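Local coordinates for uncharacterized protein (Pseudomonas phage YuA, PDB 3PES) that is of unknown function, a small phage protein of the Gp49 family that folds as an antiparallel sheet packed against a helix, at residues G47-R52 with A69-I74. Numbering follows the deposited sequence.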
ATOM      1  N   GLY A  47      -4.242  -3.543  -0.691  1.00 11.31           N
ATOM      2  CA  GLY A  47      -4.251  -4.010   0.681  1.00 11.08           C
ATOM      3  C   GLY A  47      -4.594  -2.894   1.628  1.00 11.18           C
ATOM      4  O   GLY A  47      -5.337  -1.981   1.276  1.00 13.40           O
ATOM      5  N   GLU A  48      -4.053  -2.967   2.833  1.00 10.35           N
ATOM      6  CA  GLU A  48      -4.404  -2.019   3.886  1.00 10.55           C
ATOM      7  C   GLU A  48      -3.141  -1.557   4.574  1.00 10.06           C
ATOM      8  O   GLU A  48      -2.255  -2.372   4.872  1.00 11.42           O
ATOM      9  CB  GLU A  48      -5.328  -2.676   4.927  1.00 11.41           C
ATOM     10  CG  GLU A  48      -5.827  -1.748   6.063  1.00 13.98           C
ATOM     11  CD  GLU A  48      -6.753  -0.602   5.592  1.00 15.82           C
ATOM     12  OE1 GLU A  48      -7.375  -0.691   4.479  1.00 14.51           O
ATOM     13  OE2 GLU A  48      -6.864   0.402   6.359  1.00 15.04           O
ATOM     14  N   TRP A  49      -3.071  -0.258   4.837  1.00  9.38           N
ATOM     15  CA  TRP A  49      -1.921   0.322   5.506  1.00  9.27           C
ATOM     16  C   TRP A  49      -2.398   1.402   6.474  1.00  9.97           C
ATOM     17  O   TRP A  49      -3.530   1.899   6.372  1.00 10.15           O
ATOM     18  CB  TRP A  49      -0.912   0.907   4.501  1.00  9.58           C
ATOM     19  CG  TRP A  49      -1.489   1.897   3.532  1.00  9.81           C
ATOM     20  CD1 TRP A  49      -1.989   1.624   2.286  1.00 11.14           C
ATOM     21  CD2 TRP A  49      -1.632   3.319   3.724  1.00 10.34           C
ATOM     22  NE1 TRP A  49      -2.427   2.784   1.693  1.00 11.76           N
ATOM     23  CE2 TRP A  49      -2.230   3.836   2.554  1.00 10.47           C
ATOM     24  CE3 TRP A  49      -1.314   4.202   4.764  1.00 10.86           C
ATOM     25  CZ2 TRP A  49      -2.505   5.196   2.394  1.00 11.03           C
ATOM     26  CZ3 TRP A  49      -1.594   5.556   4.598  1.00 10.62           C
ATOM     27  CH2 TRP A  49      -2.181   6.036   3.422  1.00 10.49           C
ATOM     28  N   GLU A  50      -1.526   1.763   7.415  1.00 10.68           N
ATOM     29  CA  GLU A  50      -1.835   2.791   8.405  1.00 11.54           C
ATOM     30  C   GLU A  50      -0.650   3.702   8.609  1.00 11.66           C
ATOM     31  O   GLU A  50       0.497   3.277   8.487  1.00 12.08           O
ATOM     32  CB  GLU A  50      -2.168   2.148   9.746  1.00 13.46           C
ATOM     33  CG  GLU A  50      -3.414   1.327   9.722  1.00 16.14           C
ATOM     34  CD  GLU A  50      -3.739   0.716  11.059  1.00 19.89           C
ATOM     35  OE1 GLU A  50      -3.037   1.013  12.049  1.00 21.28           O
ATOM     36  OE2 GLU A  50      -4.723  -0.052  11.118  1.00 24.64           O
ATOM     37  N   VAL A  51      -0.931   4.952   8.968  1.00 11.50           N
ATOM     38  CA  VAL A  51       0.116   5.868   9.392  1.00 12.62           C
ATOM     39  C   VAL A  51       0.415   5.635  10.873  1.00 12.73           C
ATOM     40  O   VAL A  51      -0.515   5.532  11.688  1.00 14.85           O
ATOM     41  CB  VAL A  51      -0.249   7.344   9.111  1.00 13.35           C
ATOM     42  CG1 VAL A  51       0.988   8.213   9.292  1.00 15.56           C
ATOM     43  CG2 VAL A  51      -0.822   7.535   7.716  1.00 16.43           C
ATOM     44  N   ARG A  52       1.696   5.563  11.217  1.00 12.37           N
ATOM     45  CA  ARG A  52       2.144   5.371  12.602  1.00 12.01           C
ATOM     46  C   ARG A  52       3.269   6.350  12.892  1.00 12.10           C
ATOM     47  O   ARG A  52       3.883   6.888  11.974  1.00 12.18           O
ATOM     48  CB  ARG A  52       2.646   3.936  12.817  1.00 12.34           C
ATOM     49  CG  ARG A  52       1.639   2.856  12.457  1.00 13.46           C
ATOM     50  CD  ARG A  52       0.534   2.708  13.475  1.00 15.65           C
ATOM     51  NE  ARG A  52      -0.333   1.583  13.151  1.00 17.14           N
ATOM     52  CZ  ARG A  52      -0.028   0.302  13.358  1.00 18.22           C
ATOM     53  NH1 ARG A  52       1.122  -0.053  13.914  1.00 18.41           N
ATOM     54  NH2 ARG A  52      -0.897  -0.631  13.009  1.00 19.23           N
ATOM     55  N   ALA A  69      -5.030  12.914  -2.227  1.00 11.51           N
ATOM     56  CA  ALA A  69      -3.795  12.881  -3.033  1.00 11.55           C
ATOM     57  C   ALA A  69      -2.686  12.092  -2.339  1.00 11.31           C
ATOM     58  O   ALA A  69      -1.994  11.285  -2.962  1.00 11.34           O
ATOM     59  CB  ALA A  69      -3.324  14.306  -3.341  1.00 13.02           C
ATOM     60  N   GLU A  70      -2.521  12.342  -1.046  1.00 11.01           N
ATOM     61  CA  GLU A  70      -1.529  11.629  -0.260  1.00 11.81           C
ATOM     62  C   GLU A  70      -1.849  10.145  -0.142  1.00 11.20           C
ATOM     63  O   GLU A  70      -0.949   9.295  -0.224  1.00 11.50           O
ATOM     64  CB  GLU A  70      -1.393  12.283   1.113  1.00 12.61           C
ATOM     65  CG  GLU A  70      -0.509  13.529   1.107  1.00 15.68           C
ATOM     66  CD  GLU A  70       0.953  13.225   0.784  1.00 16.80           C
ATOM     67  OE1 GLU A  70       1.300  13.198  -0.417  1.00 19.45           O
ATOM     68  OE2 GLU A  70       1.764  13.029   1.726  1.00 18.09           O
ATOM     69  N   ARG A  71      -3.126   9.818   0.040  1.00 11.22           N
ATOM     70  CA  ARG A  71      -3.517   8.420   0.134  1.00 11.44           C
ATOM     71  C   ARG A  71      -3.167   7.691  -1.156  1.00 11.70           C
ATOM     72  O   ARG A  71      -2.730   6.552  -1.120  1.00 11.84           O
ATOM     73  CB  ARG A  71      -5.002   8.282   0.484  1.00 10.92           C
ATOM     74  CG  ARG A  71      -5.352   8.756   1.897  1.00 11.00           C
ATOM     75  CD  ARG A  71      -6.863   8.715   2.132  1.00 12.02           C
ATOM     76  NE  ARG A  71      -7.267   9.365   3.378  1.00 12.40           N
ATOM     77  CZ  ARG A  71      -7.404   8.739   4.536  1.00 13.48           C
ATOM     78  NH1 ARG A  71      -7.161   7.435   4.614  1.00 14.70           N
ATOM     79  NH2 ARG A  71      -7.781   9.428   5.613  1.00 15.08           N
ATOM     80  N   GLU A  72      -3.399   8.343  -2.299  1.00 11.58           N
ATOM     81  CA  GLU A  72      -3.113   7.731  -3.587  1.00 12.69           C
ATOM     82  C   GLU A  72      -1.600   7.518  -3.775  1.00 11.47           C
ATOM     83  O   GLU A  72      -1.158   6.458  -4.220  1.00 11.74           O
ATOM     84  CB  GLU A  72      -3.687   8.589  -4.697  1.00 14.25           C
ATOM     85  CG  GLU A  72      -3.449   8.049  -6.078  1.00 17.27           C
ATOM     86  CD  GLU A  72      -4.050   8.930  -7.140  1.00 23.17           C
ATOM     87  OE1 GLU A  72      -4.424  10.086  -6.831  1.00 27.92           O
ATOM     88  OE2 GLU A  72      -4.139   8.476  -8.292  1.00 27.19           O
ATOM     89  N   ARG A  73      -0.808   8.515  -3.393  1.00 10.77           N
ATOM     90  CA  ARG A  73       0.649   8.413  -3.472  1.00 11.18           C
ATOM     91  C   ARG A  73       1.170   7.306  -2.562  1.00 10.91           C
ATOM     92  O   ARG A  73       1.978   6.487  -2.969  1.00 11.02           O
ATOM     93  CB  ARG A  73       1.291   9.753  -3.098  1.00 11.83           C
ATOM     94  CG  ARG A  73       2.816   9.746  -3.231  1.00 12.53           C
ATOM     95  CD  ARG A  73       3.467  11.031  -2.673  1.00 13.62           C
ATOM     96  NE  ARG A  73       3.274  11.216  -1.228  1.00 14.32           N
ATOM     97  CZ  ARG A  73       3.927  10.554  -0.270  1.00 13.21           C
ATOM     98  NH1 ARG A  73       4.794   9.592  -0.570  1.00 13.81           N
ATOM     99  NH2 ARG A  73       3.649  10.815   0.996  1.00 14.27           N
ATOM    100  N   ILE A  74       0.683   7.254  -1.332  1.00  9.24           N
ATOM    101  CA  ILE A  74       1.129   6.210  -0.411  1.00 10.06           C
ATOM    102  C   ILE A  74       0.637   4.818  -0.843  1.00 10.18           C
ATOM    103  O   ILE A  74       1.359   3.831  -0.683  1.00  9.78           O
ATOM    104  CB  ILE A  74       0.769   6.559   1.049  1.00  9.91           C
ATOM    105  CG1 ILE A  74       1.527   7.820   1.483  1.00 10.85           C
ATOM    106  CG2 ILE A  74       1.113   5.399   1.970  1.00 10.28           C
ATOM    107  CD1 ILE A  74       0.963   8.463   2.765  1.00 12.61           C
TER
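Trp49 lays one face of its indole on Ile74, and that overlap is the core of the contact between residues 47-52 and 69-74, where strand 46-52 faces helix 68-82 in this small alpha+beta fold, in which a single long helix covers one side of a three-stranded antiparallel sheet. The tight part is a CH-pi contact: methyl CG2 of Ile74 sits 3.5 Å from the centroid of the six-membered ring, only 6° off the ring normal, so it touches the benzene half from nearly straight above. With Ile74 CG2 anti to the backbone N, the methyl is presented to the ring, while CD1 reaches only the rim, 4.0 Å from Trp49 CH2. Ile19 of the central strand touches both side chains, and Val12 and Leu66 close in on Ile74, making this the buried end of the contact.

Toward Arg71 the packing loosens. Its carbonyl O lies near the indole plane, 3.8 Å from Trp49 CZ2, and its partly exposed side chain approaches the ring no closer than 4.4 Å, from CB to CZ2. Trp49 NE1 is hydrogen-bonded to Asp75 OD1, one residue beyond Ile74, which ties the ring's polar edge to the same helix and should limit its rotation.

The charged pairs stay within their own segments and do not bridge strand and helix. Arg52 holds Glu50 on the strand; on the helix, Arg73 grips Glu70 side-on and also pairs with Asp10 of strand 6-12. In that helical pair, Arg73 NE meets Glu70 OE1 at 2.9 Å with an almost straight N-H...O angle of 179°.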